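Local coordinates for HydG protein (Carboxydothermus hydrogenoformans, PDB 4RTB) that probably matures [FeFe]-hydrogenase as a radical S-adenosylmethionine enzyme that makes the carbon monoxide and cyanide destined for the iron site, at residues Ile149-Gly154 against Glu167-Ile172; Leu98-Tyr103 against Lys139-Met144; Ser342-Ala347 against Ala376-Val381. One frame throughout, in Å; residues are numbered along the deposited sequence.

Interaction 1: residues Ile149-Gly154 against Glu167-Ile172. With SAM (S-adenosylmethionine), chain B.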
ATOM      1  N   ILE A 149      -6.717   9.008   5.128  1.00 75.43           N
ATOM      2  CA  ILE A 149      -7.026   7.988   6.123  1.00 68.61           C
ATOM      3  C   ILE A 149      -7.337   6.650   5.447  1.00 68.47           C
ATOM      4  O   ILE A 149      -7.930   6.617   4.370  1.00 72.43           O
ATOM      5  CB  ILE A 149      -8.216   8.429   7.014  1.00 95.32           C
ATOM      6  CG1 ILE A 149      -7.887   9.745   7.726  1.00 98.35           C
ATOM      7  CG2 ILE A 149      -8.573   7.358   8.031  1.00 93.51           C
ATOM      8  CD1 ILE A 149      -8.910  10.153   8.769  1.00101.66           C
ATOM      9  N   LEU A 150      -6.914   5.553   6.073  1.00 69.74           N
ATOM     10  CA  LEU A 150      -7.237   4.214   5.582  1.00 68.85           C
ATOM     11  C   LEU A 150      -8.104   3.467   6.595  1.00 72.96           C
ATOM     12  O   LEU A 150      -7.585   2.856   7.529  1.00 75.23           O
ATOM     13  CB  LEU A 150      -5.955   3.422   5.289  1.00 60.62           C
ATOM     14  CG  LEU A 150      -6.007   2.143   4.438  1.00 56.76           C
ATOM     15  CD1 LEU A 150      -5.863   0.882   5.285  1.00 59.79           C
ATOM     16  CD2 LEU A 150      -7.268   2.078   3.585  1.00 56.81           C
ATOM     17  N   LEU A 151      -9.421   3.525   6.410  1.00 73.01           N
ATOM     18  CA  LEU A 151     -10.347   2.814   7.290  1.00 74.97           C
ATOM     19  C   LEU A 151     -10.175   1.307   7.168  1.00 77.39           C
ATOM     20  O   LEU A 151     -10.264   0.745   6.075  1.00 76.97           O
ATOM     21  CB  LEU A 151     -11.796   3.185   6.980  1.00 71.60           C
ATOM     22  CG  LEU A 151     -12.235   4.626   7.231  1.00 71.86           C
ATOM     23  CD1 LEU A 151     -13.700   4.778   6.877  1.00 70.54           C
ATOM     24  CD2 LEU A 151     -11.985   5.026   8.676  1.00 60.15           C
ATOM     25  N   VAL A 152      -9.940   0.655   8.300  1.00 79.65           N
ATOM     26  CA  VAL A 152      -9.715  -0.783   8.314  1.00 83.24           C
ATOM     27  C   VAL A 152     -10.574  -1.446   9.396  1.00 86.76           C
ATOM     28  O   VAL A 152     -10.690  -0.936  10.515  1.00 88.95           O
ATOM     29  CB  VAL A 152      -8.214  -1.096   8.525  1.00 81.75           C
ATOM     30  CG1 VAL A 152      -7.602  -0.106   9.497  1.00 84.88           C
ATOM     31  CG2 VAL A 152      -8.001  -2.528   8.984  1.00 77.39           C
ATOM     32  N   MET A 153     -11.196  -2.569   9.038  1.00 84.35           N
ATOM     33  CA  MET A 153     -12.083  -3.295   9.943  1.00 80.09           C
ATOM     34  C   MET A 153     -11.941  -4.806   9.831  1.00 77.28           C
ATOM     35  O   MET A 153     -11.494  -5.328   8.810  1.00 77.89           O
ATOM     36  CB  MET A 153     -13.542  -2.941   9.667  1.00 85.28           C
ATOM     37  CG  MET A 153     -14.019  -1.639  10.251  1.00 90.73           C
ATOM     38  SD  MET A 153     -15.498  -1.111   9.371  1.00 93.57           S
ATOM     39  CE  MET A 153     -16.386  -2.665   9.270  1.00127.41           C
ATOM     40  N   GLY A 154     -12.349  -5.504  10.884  1.00 81.92           N
ATOM     41  CA  GLY A 154     -12.547  -6.938  10.804  1.00 87.04           C
ATOM     42  C   GLY A 154     -13.832  -7.195  10.038  1.00 83.52           C
ATOM     43  O   GLY A 154     -14.673  -6.303   9.913  1.00 81.16           O
ATOM     44  N   GLU A 167     -23.168   5.457   7.951  1.00 92.18           N
ATOM     45  CA  GLU A 167     -23.339   6.540   8.911  1.00 98.81           C
ATOM     46  C   GLU A 167     -22.018   7.219   9.268  1.00 99.45           C
ATOM     47  O   GLU A 167     -21.987   8.422   9.532  1.00 99.84           O
ATOM     48  CB  GLU A 167     -24.022   6.034  10.183  1.00106.08           C
ATOM     49  CG  GLU A 167     -25.503   6.378  10.254  1.00118.29           C
ATOM     50  CD  GLU A 167     -25.992   6.565  11.677  1.00128.27           C
ATOM     51  OE1 GLU A 167     -25.225   6.264  12.617  1.00127.54           O
ATOM     52  OE2 GLU A 167     -27.143   7.020  11.856  1.00132.85           O
ATOM     53  N   ILE A 168     -20.924   6.463   9.264  1.00 97.61           N
ATOM     54  CA  ILE A 168     -19.653   6.998   9.753  1.00 92.37           C
ATOM     55  C   ILE A 168     -18.864   7.819   8.723  1.00 95.10           C
ATOM     56  O   ILE A 168     -18.375   8.905   9.042  1.00 99.35           O
ATOM     57  CB  ILE A 168     -18.760   5.860  10.289  1.00 87.88           C
ATOM     58  CG1 ILE A 168     -19.267   5.429  11.667  1.00 87.90           C
ATOM     59  CG2 ILE A 168     -17.300   6.292  10.362  1.00 84.27           C
ATOM     60  CD1 ILE A 168     -18.257   4.681  12.494  1.00 88.93           C
ATOM     61  N   ILE A 169     -18.746   7.319   7.497  1.00 88.47           N
ATOM     62  CA  ILE A 169     -17.917   7.986   6.491  1.00 80.64           C
ATOM     63  C   ILE A 169     -18.378   9.413   6.134  1.00 81.03           C
ATOM     64  O   ILE A 169     -17.556  10.337   6.156  1.00 83.38           O
ATOM     65  CB  ILE A 169     -17.812   7.134   5.204  1.00 76.31           C
ATOM     66  CG1 ILE A 169     -16.933   5.908   5.461  1.00 70.23           C
ATOM     67  CG2 ILE A 169     -17.247   7.953   4.056  1.00 75.90           C
ATOM     68  CD1 ILE A 169     -16.751   5.020   4.259  1.00 66.18           C
ATOM     69  N   PRO A 170     -19.675   9.612   5.813  1.00 81.13           N
ATOM     70  CA  PRO A 170     -20.078  10.995   5.529  1.00 82.87           C
ATOM     71  C   PRO A 170     -19.907  11.904   6.740  1.00 86.54           C
ATOM     72  O   PRO A 170     -19.643  13.101   6.588  1.00 89.68           O
ATOM     73  CB  PRO A 170     -21.560  10.866   5.159  1.00 79.32           C
ATOM     74  CG  PRO A 170     -21.737   9.448   4.773  1.00 73.08           C
ATOM     75  CD  PRO A 170     -20.807   8.682   5.651  1.00 74.94           C
ATOM     76  N   ALA A 171     -20.058  11.331   7.931  1.00 86.93           N
ATOM     77  CA  ALA A 171     -19.850  12.069   9.169  1.00 87.33           C
ATOM     78  C   ALA A 171     -18.409  12.556   9.261  1.00 86.04           C
ATOM     79  O   ALA A 171     -18.158  13.686   9.670  1.00 90.07           O
ATOM     80  CB  ALA A 171     -20.203  11.206  10.371  1.00 88.54           C
ATOM     81  N   ILE A 172     -17.466  11.700   8.874  1.00 80.10           N
ATOM     82  CA  ILE A 172     -16.059  12.083   8.840  1.00 81.21           C
ATOM     83  C   ILE A 172     -15.815  13.168   7.793  1.00 83.27           C
ATOM     84  O   ILE A 172     -15.179  14.182   8.085  1.00 88.65           O
ATOM     85  CB  ILE A 172     -15.142  10.874   8.551  1.00 77.40           C
ATOM     86  CG1 ILE A 172     -15.001  10.002   9.801  1.00 79.26           C
ATOM     87  CG2 ILE A 172     -13.771  11.336   8.092  1.00 67.11           C
ATOM     88  CD1 ILE A 172     -14.044   8.838   9.633  1.00 73.02           C
TER
HETATM   89  N   SAM B 501     -10.496  -7.699   7.363  1.00 88.94           N
HETATM   90  CA  SAM B 501     -10.224  -7.303   5.982  1.00 88.80           C
HETATM   91  C   SAM B 501      -9.467  -8.358   5.183  1.00 95.50           C
HETATM   92  O   SAM B 501      -9.064  -9.398   5.693  1.00 96.53           O
HETATM   93  OXT SAM B 501      -9.242  -8.184   3.988  1.00 99.36           O
HETATM   94  CB  SAM B 501      -9.441  -5.993   5.919  1.00 84.44           C
HETATM   95  CG  SAM B 501      -8.645  -5.598   7.163  1.00 82.71           C
HETATM   96  SD  SAM B 501      -7.228  -6.623   7.631  1.00102.66           S
HETATM   97  CE  SAM B 501      -7.066  -6.045   9.323  1.00132.84           C
HETATM   98  C5' SAM B 501      -5.845  -5.637   7.016  1.00106.00           C
HETATM   99  C4' SAM B 501      -4.664  -6.440   6.477  1.00 96.69           C
HETATM  100  O4' SAM B 501      -3.678  -6.718   7.458  1.00 93.13           O
HETATM  101  C3' SAM B 501      -5.088  -7.797   5.938  1.00 85.74           C
HETATM  102  O3' SAM B 501      -5.467  -7.694   4.588  1.00 82.77           O
HETATM  103  C2' SAM B 501      -3.845  -8.645   6.107  1.00 85.09           C
HETATM  104  O2' SAM B 501      -3.215  -8.844   4.866  1.00 87.34           O
HETATM  105  C1' SAM B 501      -2.924  -7.823   6.991  1.00 91.03           C
HETATM  106  N9  SAM B 501      -2.448  -8.676   8.089  1.00 96.04           N
HETATM  107  C8  SAM B 501      -3.223  -9.446   8.912  1.00 98.11           C
HETATM  108  N7  SAM B 501      -2.418 -10.089   9.785  1.00106.56           N
HETATM  109  C5  SAM B 501      -1.138  -9.749   9.521  1.00108.77           C
HETATM  110  C6  SAM B 501       0.066 -10.118  10.103  1.00110.19           C
HETATM  111  N6  SAM B 501       0.080 -10.967  11.125  1.00119.13           N
HETATM  112  N1  SAM B 501       1.246  -9.600   9.613  1.00105.28           N
HETATM  113  C2  SAM B 501       1.224  -8.719   8.551  1.00101.05           C
HETATM  114  N3  SAM B 501       0.024  -8.356   7.976  1.00 98.90           N
HETATM  115  C4  SAM B 501      -1.139  -8.862   8.455  1.00103.09           C

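Interaction 2: residues Leu98-Tyr103 against Lys139-Met144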
ATOM      1  N   LEU A  98       1.949  10.186   2.385  1.00 61.87           N
ATOM      2  CA  LEU A  98       1.731   9.706   3.743  1.00 64.72           C
ATOM      3  C   LEU A  98       0.246   9.606   4.088  1.00 72.65           C
ATOM      4  O   LEU A  98      -0.554  10.484   3.744  1.00 71.00           O
ATOM      5  CB  LEU A  98       2.438  10.615   4.751  1.00 62.79           C
ATOM      6  CG  LEU A  98       3.943  10.819   4.563  1.00 58.78           C
ATOM      7  CD1 LEU A  98       4.537  11.502   5.785  1.00 55.27           C
ATOM      8  CD2 LEU A  98       4.657   9.504   4.273  1.00 55.39           C
ATOM      9  N   PHE A  99      -0.112   8.521   4.767  1.00 69.91           N
ATOM     10  CA  PHE A  99      -1.473   8.319   5.239  1.00 64.30           C
ATOM     11  C   PHE A  99      -1.458   7.640   6.600  1.00 65.57           C
ATOM     12  O   PHE A  99      -0.444   7.073   7.013  1.00 61.86           O
ATOM     13  CB  PHE A  99      -2.279   7.482   4.244  1.00 69.54           C
ATOM     14  CG  PHE A  99      -1.898   6.028   4.226  1.00 70.96           C
ATOM     15  CD1 PHE A  99      -0.810   5.594   3.488  1.00 72.84           C
ATOM     16  CD2 PHE A  99      -2.635   5.092   4.940  1.00 63.15           C
ATOM     17  CE1 PHE A  99      -0.455   4.255   3.468  1.00 73.14           C
ATOM     18  CE2 PHE A  99      -2.285   3.754   4.924  1.00 63.46           C
ATOM     19  CZ  PHE A  99      -1.195   3.336   4.188  1.00 69.01           C
ATOM     20  N   ALA A 100      -2.591   7.698   7.291  1.00 70.57           N
ATOM     21  CA  ALA A 100      -2.741   7.030   8.575  1.00 71.72           C
ATOM     22  C   ALA A 100      -3.940   6.089   8.546  1.00 77.38           C
ATOM     23  O   ALA A 100      -5.029   6.469   8.107  1.00 78.40           O
ATOM     24  CB  ALA A 100      -2.886   8.047   9.692  1.00 65.68           C
ATOM     25  N   PRO A 101      -3.738   4.845   9.000  1.00 80.77           N
ATOM     26  CA  PRO A 101      -4.824   3.865   9.063  1.00 79.04           C
ATOM     27  C   PRO A 101      -5.707   4.073  10.286  1.00 74.20           C
ATOM     28  O   PRO A 101      -5.204   4.197  11.402  1.00 76.76           O
ATOM     29  CB  PRO A 101      -4.085   2.529   9.141  1.00 78.84           C
ATOM     30  CG  PRO A 101      -2.791   2.862   9.795  1.00 77.06           C
ATOM     31  CD  PRO A 101      -2.437   4.257   9.368  1.00 80.73           C
ATOM     32  N   LEU A 102      -7.015   4.129  10.071  1.00 74.09           N
ATOM     33  CA  LEU A 102      -7.950   4.214  11.181  1.00 74.40           C
ATOM     34  C   LEU A 102      -8.688   2.891  11.336  1.00 67.71           C
ATOM     35  O   LEU A 102      -9.511   2.515  10.498  1.00 66.37           O
ATOM     36  CB  LEU A 102      -8.938   5.365  10.983  1.00 71.86           C
ATOM     37  CG  LEU A 102     -10.013   5.537  12.060  1.00 72.60           C
ATOM     38  CD1 LEU A 102      -9.420   5.419  13.457  1.00 72.06           C
ATOM     39  CD2 LEU A 102     -10.720   6.873  11.890  1.00 77.07           C
ATOM     40  N   TYR A 103      -8.366   2.178  12.407  1.00 67.91           N
ATOM     41  CA  TYR A 103      -9.039   0.932  12.725  1.00 75.44           C
ATOM     42  C   TYR A 103     -10.381   1.232  13.374  1.00 77.78           C
ATOM     43  O   TYR A 103     -10.435   1.818  14.455  1.00 79.60           O
ATOM     44  CB  TYR A 103      -8.170   0.071  13.643  1.00 75.81           C
ATOM     45  CG  TYR A 103      -7.037  -0.620  12.919  1.00 78.57           C
ATOM     46  CD1 TYR A 103      -5.935   0.093  12.466  1.00 78.20           C
ATOM     47  CD2 TYR A 103      -7.069  -1.988  12.691  1.00 81.43           C
ATOM     48  CE1 TYR A 103      -4.903  -0.536  11.794  1.00 75.27           C
ATOM     49  CE2 TYR A 103      -6.039  -2.627  12.030  1.00 81.45           C
ATOM     50  CZ  TYR A 103      -4.959  -1.896  11.585  1.00 81.38           C
ATOM     51  OH  TYR A 103      -3.932  -2.530  10.924  1.00 94.34           O
ATOM     52  N   LYS A 139     -10.428  13.415  13.891  1.00 85.85           N
ATOM     53  CA  LYS A 139      -9.956  14.716  14.360  1.00 85.12           C
ATOM     54  C   LYS A 139      -8.513  14.634  14.862  1.00 83.31           C
ATOM     55  O   LYS A 139      -7.695  15.515  14.584  1.00 85.06           O
ATOM     56  CB  LYS A 139     -10.863  15.256  15.474  1.00 86.31           C
ATOM     57  CG  LYS A 139     -12.249  15.707  15.019  1.00 89.76           C
ATOM     58  CD  LYS A 139     -13.063  16.255  16.190  1.00 98.82           C
ATOM     59  CE  LYS A 139     -14.470  16.671  15.769  1.00104.86           C
ATOM     60  NZ  LYS A 139     -14.463  17.776  14.770  1.00106.28           N
ATOM     61  N   ALA A 140      -8.209  13.568  15.599  1.00 82.42           N
ATOM     62  CA  ALA A 140      -6.881  13.380  16.180  1.00 77.39           C
ATOM     63  C   ALA A 140      -5.838  13.142  15.095  1.00 80.82           C
ATOM     64  O   ALA A 140      -4.720  13.655  15.166  1.00 83.53           O
ATOM     65  CB  ALA A 140      -6.894  12.223  17.168  1.00 73.81           C
ATOM     66  N   ILE A 141      -6.218  12.357  14.094  1.00 77.97           N
ATOM     67  CA  ILE A 141      -5.367  12.097  12.940  1.00 70.07           C
ATOM     68  C   ILE A 141      -5.158  13.367  12.112  1.00 76.87           C
ATOM     69  O   ILE A 141      -4.069  13.609  11.593  1.00 81.57           O
ATOM     70  CB  ILE A 141      -5.970  10.982  12.055  1.00 71.66           C
ATOM     71  CG1 ILE A 141      -5.909   9.639  12.784  1.00 71.38           C
ATOM     72  CG2 ILE A 141      -5.251  10.881  10.726  1.00 58.68           C
ATOM     73  CD1 ILE A 141      -6.382   8.469  11.951  1.00 70.39           C
ATOM     74  N   ARG A 142      -6.199  14.187  12.004  1.00 79.60           N
ATOM     75  CA  ARG A 142      -6.105  15.424  11.228  1.00 80.57           C
ATOM     76  C   ARG A 142      -5.213  16.462  11.907  1.00 84.35           C
ATOM     77  O   ARG A 142      -4.444  17.157  11.239  1.00 85.86           O
ATOM     78  CB  ARG A 142      -7.494  16.018  10.989  1.00 78.27           C
ATOM     79  CG  ARG A 142      -7.473  17.282  10.145  1.00 79.76           C
ATOM     80  CD  ARG A 142      -6.844  17.008   8.793  1.00 80.40           C
ATOM     81  NE  ARG A 142      -6.764  18.197   7.953  1.00 83.19           N
ATOM     82  CZ  ARG A 142      -5.662  18.920   7.785  1.00 83.87           C
ATOM     83  NH1 ARG A 142      -4.541  18.573   8.402  1.00 82.73           N
ATOM     84  NH2 ARG A 142      -5.681  19.987   6.999  1.00 86.09           N
ATOM     85  N   GLU A 143      -5.331  16.567  13.229  1.00 83.92           N
ATOM     86  CA  GLU A 143      -4.510  17.486  14.021  1.00 90.07           C
ATOM     87  C   GLU A 143      -3.018  17.201  13.846  1.00 86.02           C
ATOM     88  O   GLU A 143      -2.178  18.094  13.966  1.00 78.33           O
ATOM     89  CB  GLU A 143      -4.887  17.394  15.504  1.00 99.20           C
ATOM     90  CG  GLU A 143      -5.679  18.583  16.035  1.00112.34           C
ATOM     91  CD  GLU A 143      -7.164  18.293  16.186  1.00124.33           C
ATOM     92  OE1 GLU A 143      -7.529  17.460  17.043  1.00125.70           O
ATOM     93  OE2 GLU A 143      -7.968  18.905  15.450  1.00127.30           O
ATOM     94  N   MET A 144      -2.711  15.938  13.569  1.00 84.71           N
ATOM     95  CA  MET A 144      -1.350  15.477  13.336  1.00 76.80           C
ATOM     96  C   MET A 144      -0.756  16.128  12.091  1.00 77.36           C
ATOM     97  O   MET A 144       0.445  16.396  12.025  1.00 86.90           O
ATOM     98  CB  MET A 144      -1.350  13.955  13.192  1.00 79.47           C
ATOM     99  CG  MET A 144      -0.080  13.253  13.603  1.00 86.71           C
ATOM    100  SD  MET A 144      -0.435  11.508  13.884  1.00 91.71           S
ATOM    101  CE  MET A 144      -1.695  11.629  15.154  1.00 76.69           C
TER

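Interaction 3: residues Ser342-Ala347 against Ala376-Val381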
ATOM      1  N   SER A 342       5.728   4.302  -3.085  1.00 71.07           N
ATOM      2  CA  SER A 342       5.204   5.645  -3.310  1.00 69.19           C
ATOM      3  C   SER A 342       4.223   6.076  -2.223  1.00 72.39           C
ATOM      4  O   SER A 342       3.850   7.248  -2.147  1.00 72.64           O
ATOM      5  CB  SER A 342       4.531   5.729  -4.681  1.00 73.37           C
ATOM      6  OG  SER A 342       3.505   4.762  -4.802  1.00 80.99           O
ATOM      7  N   GLN A 343       3.807   5.128  -1.387  1.00 77.71           N
ATOM      8  CA  GLN A 343       2.888   5.420  -0.288  1.00 76.77           C
ATOM      9  C   GLN A 343       3.340   4.774   1.018  1.00 67.96           C
ATOM     10  O   GLN A 343       3.896   3.676   1.022  1.00 64.30           O
ATOM     11  CB  GLN A 343       1.471   4.957  -0.625  1.00 74.38           C
ATOM     12  CG  GLN A 343       0.558   6.064  -1.114  1.00 76.45           C
ATOM     13  CD  GLN A 343      -0.910   5.700  -0.998  1.00 82.54           C
ATOM     14  OE1 GLN A 343      -1.486   5.735   0.090  1.00 80.97           O
ATOM     15  NE2 GLN A 343      -1.522   5.345  -2.122  1.00 83.02           N
ATOM     16  N   MET A 344       3.068   5.453   2.128  1.00 63.04           N
ATOM     17  CA  MET A 344       3.594   5.035   3.422  1.00 71.79           C
ATOM     18  C   MET A 344       2.654   5.325   4.586  1.00 79.91           C
ATOM     19  O   MET A 344       1.951   6.335   4.593  1.00 86.95           O
ATOM     20  CB  MET A 344       4.924   5.728   3.679  1.00 82.08           C
ATOM     21  CG  MET A 344       6.123   4.817   3.689  1.00 80.48           C
ATOM     22  SD  MET A 344       7.579   5.813   4.016  1.00114.81           S
ATOM     23  CE  MET A 344       7.032   6.701   5.475  1.00 98.12           C
ATOM     24  N   SER A 345       2.665   4.442   5.579  1.00 83.39           N
ATOM     25  CA  SER A 345       1.911   4.663   6.806  1.00 88.16           C
ATOM     26  C   SER A 345       2.821   5.264   7.871  1.00 92.88           C
ATOM     27  O   SER A 345       3.763   4.619   8.330  1.00101.67           O
ATOM     28  CB  SER A 345       1.296   3.356   7.308  1.00 89.54           C
ATOM     29  OG  SER A 345       2.299   2.469   7.768  1.00 92.61           O
ATOM     30  N   ALA A 346       2.539   6.504   8.255  1.00 84.09           N
ATOM     31  CA  ALA A 346       3.357   7.193   9.239  1.00 74.61           C
ATOM     32  C   ALA A 346       2.573   7.465  10.513  1.00 76.95           C
ATOM     33  O   ALA A 346       1.401   7.838  10.462  1.00 82.58           O
ATOM     34  CB  ALA A 346       3.893   8.488   8.666  1.00 77.22           C
ATOM     35  N   ALA A 347       3.234   7.277  11.652  1.00 81.31           N
ATOM     36  CA  ALA A 347       2.624   7.498  12.964  1.00 80.83           C
ATOM     37  C   ALA A 347       1.358   6.660  13.127  1.00 83.85           C
ATOM     38  O   ALA A 347       0.429   7.040  13.846  1.00 83.44           O
ATOM     39  CB  ALA A 347       2.318   8.968  13.173  1.00 77.80           C
ATOM     40  N   ALA A 376       5.904  14.225  12.886  1.00 82.95           N
ATOM     41  CA  ALA A 376       6.893  15.283  12.691  1.00 76.95           C
ATOM     42  C   ALA A 376       8.309  14.721  12.585  1.00 81.24           C
ATOM     43  O   ALA A 376       9.104  15.173  11.759  1.00 86.55           O
ATOM     44  CB  ALA A 376       6.812  16.297  13.821  1.00 69.20           C
ATOM     45  N   GLU A 377       8.616  13.733  13.421  1.00 79.52           N
ATOM     46  CA  GLU A 377       9.920  13.080  13.395  1.00 79.75           C
ATOM     47  C   GLU A 377      10.211  12.444  12.040  1.00 79.16           C
ATOM     48  O   GLU A 377      11.247  12.714  11.430  1.00 86.71           O
ATOM     49  CB  GLU A 377      10.011  12.020  14.497  1.00 88.88           C
ATOM     50  CG  GLU A 377      10.586  12.541  15.806  1.00103.16           C
ATOM     51  CD  GLU A 377      10.320  11.614  16.978  1.00115.25           C
ATOM     52  OE1 GLU A 377      10.408  10.379  16.803  1.00116.42           O
ATOM     53  OE2 GLU A 377      10.016  12.126  18.076  1.00122.45           O
ATOM     54  N   ILE A 378       9.294  11.607  11.564  1.00 76.05           N
ATOM     55  CA  ILE A 378       9.519  10.894  10.314  1.00 74.73           C
ATOM     56  C   ILE A 378       9.488  11.853   9.128  1.00 73.19           C
ATOM     57  O   ILE A 378      10.081  11.569   8.090  1.00 75.42           O
ATOM     58  CB  ILE A 378       8.486   9.756  10.105  1.00 75.66           C
ATOM     59  CG1 ILE A 378       7.363  10.181   9.158  1.00 79.41           C
ATOM     60  CG2 ILE A 378       7.936   9.267  11.436  1.00 70.60           C
ATOM     61  CD1 ILE A 378       7.385   9.454   7.832  1.00 79.00           C
ATOM     62  N   VAL A 379       8.806  12.986   9.280  1.00 71.33           N
ATOM     63  CA  VAL A 379       8.811  14.006   8.236  1.00 69.70           C
ATOM     64  C   VAL A 379      10.182  14.665   8.188  1.00 75.61           C
ATOM     65  O   VAL A 379      10.718  14.933   7.113  1.00 78.63           O
ATOM     66  CB  VAL A 379       7.720  15.074   8.463  0.76 66.83           C
ATOM     67  CG1 VAL A 379       7.975  16.301   7.603  1.00 64.75           C
ATOM     68  CG2 VAL A 379       6.348  14.495   8.168  1.00 66.74           C
ATOM     69  N   GLU A 380      10.738  14.917   9.368  1.00 78.40           N
ATOM     70  CA  GLU A 380      12.101  15.418   9.502  1.00 76.71           C
ATOM     71  C   GLU A 380      13.080  14.481   8.796  1.00 71.35           C
ATOM     72  O   GLU A 380      13.851  14.900   7.922  1.00 74.18           O
ATOM     73  CB  GLU A 380      12.457  15.551  10.982  1.00 78.90           C
ATOM     74  CG  GLU A 380      13.322  16.740  11.349  1.00 79.42           C
ATOM     75  CD  GLU A 380      13.370  16.960  12.852  1.00 85.56           C
ATOM     76  OE1 GLU A 380      12.687  16.210  13.584  1.00 83.76           O
ATOM     77  OE2 GLU A 380      14.083  17.881  13.299  1.00 94.72           O
ATOM     78  N   VAL A 381      13.032  13.206   9.173  1.00 65.22           N
ATOM     79  CA  VAL A 381      13.905  12.200   8.580  1.00 63.37           C
ATOM     80  C   VAL A 381      13.744  12.137   7.062  1.00 70.30           C
ATOM     81  O   VAL A 381      14.734  12.117   6.333  1.00 74.43           O
ATOM     82  CB  VAL A 381      13.643  10.803   9.174  1.00 61.50           C
ATOM     83  CG1 VAL A 381      14.577   9.776   8.552  1.00 63.95           C
ATOM     84  CG2 VAL A 381      13.809  10.830  10.686  1.00 55.82           C
TER

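Interaction 1: residues Ile149-Gly154 against Glu167-Ile172
Leu151 carries this contact from the strand side, reaching across to Ile169 and Ile172 on one face of the helix segment. At the start of the segment, Ile149 points its side chain toward the helix but stops short of contact, and its backbone is hydrogen-bonded to Arg180 and Asn182 of the next strand. Leu150 turns to the other face of the sheet, where it packs on Phe99 and Asn184. At Leu151 the two elements meet. Its CG lies anti to the carbonyl carbon (chi1 -65°), which carries the two methyls out toward the helix. CD1 rests 3.7 Å from CG1 of Ile169 and 4.0 Å from CD1 of the same residue, the two side chains crossing obliquely. The other branch leads to a looser approach, with Leu151 CD2 4.4 Å from Ile172 CD1. Being three residues apart, Ile169 and Ile172 fall on the same side of the helix, and Ile181 of strand 180-184 touches both Leu151 and Ile172.

Val152 meets S-adenosylmethionine instead: its CG2 is 3.6 Å from the cofactor CG and 3.7 Å from CE, the methyl carbon on the sulfonium. At Met153 the backbone takes over, and its carbonyl O accepts a hydrogen bond of 3.0 Å from the amino N of S-adenosylmethionine. Gly154 then touches the iron-sulfur cluster, without a side chain of its own.

The chemistry is thus divided between the two faces of one strand. Its helix-facing side is held by wholly apolar packing within a beta-alpha-beta unit, whereas its other side and its C-terminal end offer a methyl group and a carbonyl to the cofactor, helping to place the methionine moiety of a ligand that Glu209, Arg231 and Lys288 also hold by hydrogen bonds.

Interaction 2: residues Leu98-Tyr103 against Lys139-Met144
Ala100 and Ile141 mark the closest backbone approach, their CA atoms 7.2 Å apart. The strand and helix segments run nearly antiparallel, with 162° between their directions and 10.0 Å between their axes, so the helix lies along the strand on one face of the sheet. Ile141 bridges the interval almost alone. Its CG2, anti to the backbone N, meets CB of Ala100 at 3.8 Å, while its other branch carries CD1 farther along the strand, to 4.1 Å from CB of Leu102. Phe99 and Pro101 point to the opposite face, where Tyr103 OH is hydrogen-bonded to Gln366, a residue that binds S-adenosylmethionine. On the outer side of the helix, Arg142 forms salt bridges with Glu432 and Asp177.

Strand 95-105, helix 131-144 and the parallel strand 148-153 make a beta-alpha-beta crossover, whose long first connection holds the cluster-binding cysteines Cys108, Cys112 and Cys115. This is the opening unit of the radical SAM fold, with an apolar strand-helix seam behind the strand that leads to the cluster loop.

Interaction 3: residues Ser342-Ala347 against Ala376-Val381
Ile378 is the point at which the helix segment touches the strand segment, meeting both Met344 and Ala346. Ahead of it, Ala376 and Glu377 contribute through the backbone: their carbonyl O atoms accept bonds from the N atoms of Glu380 and Val381, the regular pattern that holds this turn of helix in shape. At Ile378 the helix backbone comes nearest the other segment, 7.3 Å from CA to CA of Ala346. CD1 of Ile378 touches two carbons, CE of Met344 at 3.6 Å and CB of Ala346 at 3.7 Å, and Ile378 CG1 adds a contact of 3.9 Å to the same Ala346 CB. The methionine arrives tip to tip with the isoleucine: its chain is extended about CB-CG and then bends at the sulfur (chi3 51°), bringing the terminal methyl to the end of the Ile378 side chain. Alanine, by contrast, offers its CB straight from the backbone, so one long and one short side chain receive the same branch. Ser345, between them in sequence, points away from the helix.

Farther along, Val379 packs instead on Phe426 and Tyr429 of helix 419-432, and Glu380 makes a salt bridge to Lys443. Both segments fall in the biotin and thiamin synthesis-associated region, and helix 375-384 is wedged between the sheet and the C-terminal helices. Helix 330-339 completes the surroundings, with Arg333 touching both Met344 and Ile378, while strand 343-345 runs in the parallel sheet between strands 321-324 and 95-105, the latter sending Leu98 against the same methionine and isoleucine.

From the N terminus, interaction 2 comes first, closing the long loop from strand 95-105 through the cluster-binding cysteines to helix 131-144. The chain then enters strand 148-153, and interaction 1 closes the short connection to helix 158-175. Interaction 3 follows later, closing the mostly irregular connection of 28 residues between 342-347 and 376-381. The three are in series, none nesting or crossing. Strand 95-105 links them laterally: Leu102 pairs with Leu150 and Val152 of interaction 1 through probable backbone hydrogen bonds, and Phe99 likewise with Met344 and Ala346 of interaction 3. Three helices, two of them consecutive in the chain, pack on one parallel sheet, joining the radical SAM region to the biotin and thiamin synthesis-associated region.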